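Local coordinates for adhesion G-protein coupled receptor G6 (PDB 6V55) that probably works as a cell-surface adhesion receptor in myelination, its calcium-binding, multidomain extracellular region leading to a G-protein-coupled transmembrane part, at residues M208-C212 with V224-G228; S218-I222 with S232-S236; T144-F150 with L211-K217. All coordinates share one frame; numbering follows the deposited sequence.

Interaction 1 (M208-C212 with V224-G228); sequences MKPLC and VYFEG. Unlike the reference sequence in segment 224-228: Glu227 (reference Gly).
Cys212 and Tyr225 face each other as an antiparallel hydrogen-bonded pair, joining strands 209-216 and 221-226, a hairpin of the pentraxin-family domain. The amide of Cys212 gives a nearly straight bond to Tyr225 O, N to O 3.0 Å, in the carbonyl plane, and the amide of Tyr225 returns one to Cys212 O. On the face these two residues share, Cys212 CB and Tyr225 CB pack 3.7 Å apart. Cys212 SG sits oblique to the tyrosine ring, a loose sulfur-aromatic contact with 5.1 Å from SG to the ring centroid, and Leu285 of helix 282-286 covers the pair. On the other face Leu211, whose CG stands anti to its amide nitrogen (chi1 169°), sends CD1 over the partner strand, 4.0 Å from both Val224 CG1 and Phe226 CB; a branched aliphatic chain suits this buried place. Toward the hairpin's open end, away from its turn, the packing gives way to solvent. The Lys209 chain crosses the Phe226 ring at about a right angle, CD meeting CE2 at the ring edge 3.8 Å away. Beyond it, a bend at chi3 (-65°) helps bring Lys209 NZ to Glu227 OE1, a 2.8 Å salt bridge on the anti side of the carboxylate. NZ also pairs with Asp203. Were Lys209 exchanged for an alanine, the Phe226 edge would probably lose its aliphatic cover and the carboxylates of Glu227 and Asp203 the ammonium they share. The chemistry thus turns charged: in the deposited protein, where Glu227 replaces a reference glycine, one lysine probably offsets the repulsion of two acids.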
loop_
_atom_site.group_PDB
_atom_site.type_symbol
_atom_site.label_atom_id
_atom_site.label_comp_id
_atom_site.label_asym_id
_atom_site.label_seq_id
_atom_site.Cartn_x
_atom_site.Cartn_y
_atom_site.Cartn_z
ATOM N N MET A 208 34.645 14.734 18.847
ATOM C CA MET A 208 35.441 13.777 18.103
ATOM C C MET A 208 36.401 14.483 17.161
ATOM O O MET A 208 36.073 15.511 16.558
ATOM C CB MET A 208 34.565 12.845 17.294
ATOM C CG MET A 208 33.720 11.955 18.117
ATOM S SD MET A 208 33.491 10.477 17.166
ATOM C CE MET A 208 34.272 9.308 18.235
ATOM N N LYS A 209 37.589 13.899 17.012
ATOM C CA LYS A 209 38.542 14.413 16.062
ATOM C C LYS A 209 39.294 13.220 15.489
ATOM O O LYS A 209 39.575 12.252 16.222
ATOM C CB LYS A 209 39.515 15.420 16.692
ATOM C CG LYS A 209 39.316 16.860 16.214
ATOM C CD LYS A 209 40.466 17.755 16.668
ATOM C CE LYS A 209 40.511 17.875 18.193
ATOM N NZ LYS A 209 41.566 18.832 18.666
ATOM N N PRO A 210 39.577 13.231 14.183
ATOM C CA PRO A 210 40.344 12.137 13.578
ATOM C C PRO A 210 41.830 12.200 13.915
ATOM O O PRO A 210 42.408 13.267 14.144
ATOM C CB PRO A 210 40.103 12.331 12.071
ATOM C CG PRO A 210 39.793 13.786 11.911
ATOM C CD PRO A 210 39.080 14.186 13.168
ATOM N N LEU A 211 42.440 11.013 13.948
ATOM C CA LEU A 211 43.833 10.816 14.334
ATOM C C LEU A 211 44.368 9.586 13.612
ATOM O O LEU A 211 43.794 8.500 13.741
ATOM C CB LEU A 211 43.972 10.628 15.852
ATOM C CG LEU A 211 45.365 10.154 16.300
ATOM C CD1 LEU A 211 46.435 11.202 15.964
ATOM C CD2 LEU A 211 45.403 9.800 17.789
ATOM N N CYS A 212 45.479 9.753 12.892
ATOM C CA CYS A 212 46.129 8.674 12.160
ATOM C C CYS A 212 47.518 8.430 12.720
ATOM O O CYS A 212 48.248 9.377 13.024
ATOM C CB CYS A 212 46.259 8.985 10.680
ATOM S SG CYS A 212 44.838 9.840 10.025
ATOM N N VAL A 224 52.362 10.823 12.440
ATOM C CA VAL A 224 51.151 11.242 13.147
ATOM C C VAL A 224 50.419 12.237 12.253
ATOM O O VAL A 224 51.024 13.206 11.776
ATOM C CB VAL A 224 51.465 11.873 14.518
ATOM C CG1 VAL A 224 50.206 12.411 15.171
ATOM C CG2 VAL A 224 52.092 10.861 15.449
ATOM N N TYR A 225 49.134 11.991 12.007
ATOM C CA TYR A 225 48.257 12.961 11.364
ATOM C C TYR A 225 47.197 13.402 12.374
ATOM O O TYR A 225 46.410 12.577 12.856
ATOM C CB TYR A 225 47.635 12.362 10.105
ATOM C CG TYR A 225 47.110 13.364 9.112
ATOM C CD1 TYR A 225 45.840 13.933 9.276
ATOM C CD2 TYR A 225 47.871 13.734 7.999
ATOM C CE1 TYR A 225 45.344 14.852 8.372
ATOM C CE2 TYR A 225 47.383 14.649 7.075
ATOM C CZ TYR A 225 46.116 15.205 7.271
ATOM O OH TYR A 225 45.608 16.119 6.375
ATOM N N PHE A 226 47.186 14.702 12.687
ATOM C CA PHE A 226 46.294 15.303 13.675
ATOM C C PHE A 226 46.186 16.786 13.343
ATOM O O PHE A 226 47.215 17.450 13.171
ATOM C CB PHE A 226 46.846 15.116 15.083
ATOM C CG PHE A 226 45.854 15.335 16.204
ATOM C CD1 PHE A 226 46.307 15.239 17.494
ATOM C CD2 PHE A 226 44.490 15.589 16.014
ATOM C CE1 PHE A 226 45.483 15.406 18.584
ATOM C CE2 PHE A 226 43.628 15.750 17.095
ATOM C CZ PHE A 226 44.148 15.655 18.414
ATOM N N GLU A 227 44.937 17.280 13.267
ATOM C CA GLU A 227 44.588 18.687 13.052
ATOM C C GLU A 227 45.164 19.237 11.740
ATOM O O GLU A 227 45.650 20.368 11.696
ATOM C CB GLU A 227 44.998 19.546 14.257
ATOM C CG GLU A 227 44.037 19.385 15.447
ATOM C CD GLU A 227 44.372 20.283 16.635
ATOM O OE1 GLU A 227 43.893 19.989 17.760
ATOM O OE2 GLU A 227 45.116 21.273 16.438
ATOM N N GLY A 228 45.119 18.435 10.665
ATOM C CA GLY A 228 45.519 18.877 9.338
ATOM C C GLY A 228 47.000 18.801 9.036
ATOM O O GLY A 228 47.383 18.865 7.855
#

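Interaction 2 (S218-I222 with S232-S236); sequences SSGLI and SSICS
Gly220 O accepts the amide of Cys235 in a short, nearly straight bond, N to O 2.7 Å, although the donor stands 35° out of the carbonyl plane. Farther along, Ile222 and Ser233 form an antiparallel hydrogen-bonded pair of unequal strength. Ser233 N reaches Ile222 O at 3.0 Å, in the carbonyl plane, whereas the return bond from Ile222 N to Ser233 O is weak, its N-H...O angle only 127°. Ser233 O also takes a CA-H contact from Leu221 CA at 3.4 Å. Ser219 OG hydrogen-bonds to Thr216 OG1 and receives a weak bond from the Leu221 amide, so a small hydroxyl residue serves well at this bend. Cys235 O is satisfied by Ser238 OG. Glycine suits Gly220: at its positive phi a CB would press on the preceding carbonyl O and also run into Cys235 O. Apolar groups flank these bonds. Leu221 CD1 crosses to Ile234 CD1, 3.8 Å away, on one face, while on the other Ile222 CG1, anti to its carbonyl carbon (chi1 -39°), leans against Cys235 CB at 3.8 Å. Ile222 also packs on Leu186 and Ile188 of strand 185-188, a place fit for a branched aliphatic chain. Cys235 SG is disulfide-bonded to Cys193, which ties the end of this hairpin to strand 191-194 of the second sheet. The arrangement is that of an antiparallel edge hairpin, strands 221-226 and 229-234, in the two-sheet sandwich of a pentraxin-like, concanavalin-type domain.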
loop_
_atom_site.group_PDB
_atom_site.type_symbol
_atom_site.label_atom_id
_atom_site.label_comp_id
_atom_site.label_asym_id
_atom_site.label_seq_id
_atom_site.Cartn_x
_atom_site.Cartn_y
_atom_site.Cartn_z
ATOM N N SER A 218 61.317 -0.479 8.617
ATOM C CA SER A 218 62.573 -0.280 7.897
ATOM C C SER A 218 63.250 1.022 8.274
ATOM O O SER A 218 64.475 1.058 8.405
ATOM C CB SER A 218 62.326 -0.319 6.389
ATOM O OG SER A 218 61.592 0.813 5.955
ATOM N N SER A 219 62.478 2.079 8.516
ATOM C CA SER A 219 63.042 3.321 9.022
ATOM C C SER A 219 62.830 3.532 10.512
ATOM O O SER A 219 63.549 4.338 11.113
ATOM C CB SER A 219 62.439 4.511 8.270
ATOM O OG SER A 219 61.056 4.283 8.059
ATOM N N GLY A 220 61.863 2.846 11.121
ATOM C CA GLY A 220 61.422 3.225 12.448
ATOM C C GLY A 220 60.583 4.474 12.478
ATOM O O GLY A 220 60.343 5.014 13.558
ATOM N N LEU A 221 60.107 4.935 11.327
ATOM C CA LEU A 221 59.432 6.219 11.213
ATOM C C LEU A 221 57.993 6.102 11.708
ATOM O O LEU A 221 57.151 5.484 11.047
ATOM C CB LEU A 221 59.465 6.700 9.764
ATOM C CG LEU A 221 58.949 8.131 9.544
ATOM C CD1 LEU A 221 59.987 9.146 9.965
ATOM C CD2 LEU A 221 58.541 8.359 8.095
ATOM N N ILE A 222 57.712 6.689 12.869
ATOM C CA ILE A 222 56.338 6.952 13.276
ATOM C C ILE A 222 55.841 8.194 12.542
ATOM O O ILE A 222 56.547 9.201 12.447
ATOM C CB ILE A 222 56.236 7.139 14.799
ATOM C CG1 ILE A 222 57.150 6.157 15.548
ATOM C CG2 ILE A 222 54.769 7.059 15.263
ATOM C CD1 ILE A 222 56.610 4.767 15.674
ATOM N N SER A 232 56.430 13.658 11.823
ATOM C CA SER A 232 57.275 12.492 11.666
ATOM C C SER A 232 58.257 12.428 12.822
ATOM O O SER A 232 58.681 13.455 13.353
ATOM C CB SER A 232 58.012 12.540 10.336
ATOM O OG SER A 232 57.167 12.035 9.334
ATOM N N SER A 233 58.611 11.210 13.209
ATOM C CA SER A 233 59.565 10.981 14.280
ATOM C C SER A 233 60.173 9.608 14.027
ATOM O O SER A 233 59.524 8.735 13.446
ATOM C CB SER A 233 58.887 11.081 15.656
ATOM O OG SER A 233 59.484 10.218 16.592
ATOM N N ILE A 234 61.434 9.436 14.404
ATOM C CA ILE A 234 62.133 8.166 14.232
ATOM C C ILE A 234 62.163 7.453 15.571
ATOM O O ILE A 234 62.671 7.993 16.559
ATOM C CB ILE A 234 63.557 8.372 13.706
ATOM C CG1 ILE A 234 63.536 9.033 12.324
ATOM C CG2 ILE A 234 64.323 7.050 13.730
ATOM C CD1 ILE A 234 63.395 8.097 11.153
ATOM N N CYS A 235 61.626 6.244 15.615
ATOM C CA CYS A 235 61.709 5.396 16.800
ATOM C C CYS A 235 62.656 4.262 16.443
ATOM O O CYS A 235 62.235 3.251 15.876
ATOM C CB CYS A 235 60.350 4.880 17.203
ATOM S SG CYS A 235 60.304 3.957 18.758
ATOM N N SER A 236 63.945 4.445 16.770
ATOM C CA SER A 236 64.974 3.520 16.303
ATOM C C SER A 236 64.926 2.181 17.025
ATOM O O SER A 236 65.380 1.180 16.459
ATOM C CB SER A 236 66.370 4.123 16.469
ATOM O OG SER A 236 66.799 3.982 17.811
#

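Interaction 3 (T144-F150 with L211-K217); sequences TAFTVCF and LCLTWTK
Two antiparallel strands inside a six-stranded sheet, 145-154 and 209-216, meet here, and Phe146 and Trp215 bring two aromatic side chains together across them. Trp215 CB lies over one face of the Phe146 ring in a CH-pi contact, 4.0 Å from the centroid. The two rings are oblique, planes at 38°, with Phe146 CE2 3.5 Å from Trp215 CE3. Phe146 CG sits between its own amide nitrogen and carbonyl carbon (chi1 61°), which swings the ring across to the indole, and Trp215 NE1 is hydrogen-bonded to Ser238 OG. Paired backbone bonds join Phe146 with Trp215, Val148 with Leu213 and Phe150 with Leu211. This is the interior of a pentraxin-like sandwich: Phe146, Phe150, Leu211 and Leu213 face strand 173-180 of the other sheet, where large apolar residues fill the core. Val148 CG1 packs beside Leu213 CB at 3.8 Å, and Phe150 CZ touches Leu211 CD2 at 4.0 Å. The reverse face carries smaller residues. Cys149 SG meets Cys212 SG at 3.5 Å, too far for a disulfide. Beside them Thr147 and Thr214 run side by side, methyl CG2 atoms 3.9 Å apart, and Thr147 OG1 hydrogen-bonds to His278 O.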
loop_
_atom_site.group_PDB
_atom_site.type_symbol
_atom_site.label_atom_id
_atom_site.label_comp_id
_atom_site.label_asym_id
_atom_site.label_seq_id
_atom_site.Cartn_x
_atom_site.Cartn_y
_atom_site.Cartn_z
ATOM N N THR A 144 54.938 -5.364 9.132
ATOM C CA THR A 144 56.167 -4.591 9.243
ATOM C C THR A 144 55.939 -3.121 8.919
ATOM O O THR A 144 56.909 -2.355 8.842
ATOM C CB THR A 144 57.251 -5.172 8.326
ATOM O OG1 THR A 144 56.719 -5.401 7.014
ATOM C CG2 THR A 144 57.748 -6.469 8.894
ATOM N N ALA A 145 54.676 -2.728 8.730
ATOM C CA ALA A 145 54.195 -1.384 8.450
ATOM C C ALA A 145 52.675 -1.371 8.594
ATOM O O ALA A 145 52.006 -2.353 8.267
ATOM C CB ALA A 145 54.582 -0.888 7.050
ATOM N N PHE A 146 52.135 -0.257 9.096
ATOM C CA PHE A 146 50.691 -0.103 9.227
ATOM C C PHE A 146 50.307 1.370 9.178
ATOM O O PHE A 146 51.095 2.247 9.532
ATOM C CB PHE A 146 50.125 -0.753 10.521
ATOM C CG PHE A 146 50.668 -0.191 11.842
ATOM C CD1 PHE A 146 50.135 0.956 12.443
ATOM C CD2 PHE A 146 51.618 -0.897 12.553
ATOM C CE1 PHE A 146 50.630 1.439 13.639
ATOM C CE2 PHE A 146 52.097 -0.415 13.779
ATOM C CZ PHE A 146 51.601 0.744 14.305
ATOM N N THR A 147 49.036 1.616 8.851
ATOM C CA THR A 147 48.351 2.871 9.149
ATOM C C THR A 147 47.103 2.544 9.948
ATOM O O THR A 147 46.305 1.710 9.518
ATOM C CB THR A 147 47.949 3.622 7.879
ATOM O OG1 THR A 147 49.104 3.850 7.061
ATOM C CG2 THR A 147 47.293 4.949 8.233
ATOM N N VAL A 148 46.932 3.166 11.108
ATOM C CA VAL A 148 45.692 3.050 11.868
ATOM C C VAL A 148 45.099 4.449 12.010
ATOM O O VAL A 148 45.817 5.396 12.340
ATOM C CB VAL A 148 45.900 2.349 13.233
ATOM C CG1 VAL A 148 47.109 2.881 13.990
ATOM C CG2 VAL A 148 44.660 2.434 14.120
ATOM N N CYS A 149 43.807 4.593 11.679
ATOM C CA CYS A 149 43.075 5.836 11.897
ATOM C C CYS A 149 41.789 5.577 12.654
ATOM O O CYS A 149 41.100 4.580 12.420
ATOM C CB CYS A 149 42.690 6.549 10.605
ATOM S SG CYS A 149 43.909 6.491 9.320
ATOM N N PHE A 150 41.442 6.514 13.514
ATOM C CA PHE A 150 40.178 6.459 14.220
ATOM C C PHE A 150 39.795 7.888 14.560
ATOM O O PHE A 150 40.564 8.825 14.333
ATOM C CB PHE A 150 40.254 5.561 15.474
ATOM C CG PHE A 150 41.475 5.782 16.322
ATOM C CD1 PHE A 150 42.631 5.027 16.123
ATOM C CD2 PHE A 150 41.453 6.723 17.340
ATOM C CE1 PHE A 150 43.752 5.240 16.900
ATOM C CE2 PHE A 150 42.561 6.938 18.127
ATOM C CZ PHE A 150 43.719 6.196 17.903
ATOM N N LEU A 211 42.440 11.013 13.948
ATOM C CA LEU A 211 43.833 10.816 14.334
ATOM C C LEU A 211 44.368 9.586 13.612
ATOM O O LEU A 211 43.794 8.500 13.741
ATOM C CB LEU A 211 43.972 10.628 15.852
ATOM C CG LEU A 211 45.365 10.154 16.300
ATOM C CD1 LEU A 211 46.435 11.202 15.964
ATOM C CD2 LEU A 211 45.403 9.800 17.789
ATOM N N CYS A 212 45.479 9.753 12.892
ATOM C CA CYS A 212 46.129 8.674 12.160
ATOM C C CYS A 212 47.518 8.430 12.720
ATOM O O CYS A 212 48.248 9.377 13.024
ATOM C CB CYS A 212 46.259 8.985 10.680
ATOM S SG CYS A 212 44.838 9.840 10.025
ATOM N N LEU A 213 47.877 7.157 12.860
ATOM C CA LEU A 213 49.208 6.751 13.281
ATOM C C LEU A 213 49.780 5.840 12.208
ATOM O O LEU A 213 49.098 4.911 11.770
ATOM C CB LEU A 213 49.154 6.040 14.639
ATOM C CG LEU A 213 48.438 6.833 15.747
ATOM C CD1 LEU A 213 48.228 6.006 16.988
ATOM C CD2 LEU A 213 49.210 8.118 16.094
ATOM N N THR A 214 51.007 6.124 11.746
ATOM C CA THR A 214 51.706 5.245 10.808
ATOM C C THR A 214 53.018 4.773 11.421
ATOM O O THR A 214 53.538 5.372 12.367
ATOM C CB THR A 214 51.989 5.896 9.417
ATOM O OG1 THR A 214 53.142 6.760 9.475
ATOM C CG2 THR A 214 50.773 6.656 8.874
ATOM N N TRP A 215 53.540 3.675 10.871
ATOM C CA TRP A 215 54.802 3.087 11.298
ATOM C C TRP A 215 55.339 2.269 10.141
ATOM O O TRP A 215 54.546 1.671 9.425
ATOM C CB TRP A 215 54.603 2.193 12.524
ATOM C CG TRP A 215 55.818 1.431 12.934
ATOM C CD1 TRP A 215 56.947 1.938 13.508
ATOM C CD2 TRP A 215 56.024 0.013 12.825
ATOM N NE1 TRP A 215 57.836 0.929 13.776
ATOM C CE2 TRP A 215 57.301 -0.263 13.357
ATOM C CE3 TRP A 215 55.250 -1.049 12.332
ATOM C CZ2 TRP A 215 57.828 -1.557 13.409
ATOM C CZ3 TRP A 215 55.775 -2.333 12.384
ATOM C CH2 TRP A 215 57.063 -2.569 12.908
ATOM N N THR A 216 56.664 2.291 9.923
ATOM C CA THR A 216 57.356 1.255 9.153
ATOM C C THR A 216 58.498 0.689 9.983
ATOM O O THR A 216 59.135 1.413 10.749
ATOM C CB THR A 216 57.984 1.736 7.844
ATOM O OG1 THR A 216 59.064 2.618 8.146
ATOM C CG2 THR A 216 57.033 2.433 6.974
ATOM N N LYS A 217 58.780 -0.605 9.799
ATOM C CA LYS A 217 59.919 -1.214 10.481
ATOM C C LYS A 217 61.255 -0.707 9.939
ATOM O O LYS A 217 62.199 -0.488 10.722
ATOM C CB LYS A 217 59.842 -2.737 10.352
ATOM C CG LYS A 217 60.812 -3.495 11.220
ATOM C CD LYS A 217 60.952 -4.894 10.735
ATOM C CE LYS A 217 61.900 -5.622 11.618
ATOM N NZ LYS A 217 61.731 -7.103 11.510
#

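All three contacts belong to one antiparallel sheet of the pentraxin-family domain, in which strands 145-154, 209-216, 221-226 and 229-234 lie in that order. Interaction 3 shares Leu211 and Cys212 with interaction 1, their centres about 12 Å apart, so strand 209-216 is bonded along both edges there; Val224 CG2 also meets Leu213 CD2 at 4.0 Å. Interactions 1 and 2 use opposite ends of strand 221-226, with centres about 19 Å apart. Interaction 2 touches interaction 3 through Ile222 CD1, 3.6 Å from Trp215 CD1, with centres about 11 Å apart. The calcium site, formed by Glu53, Asp61, Asp98, Ser100 and Val101, includes no residue of these contacts.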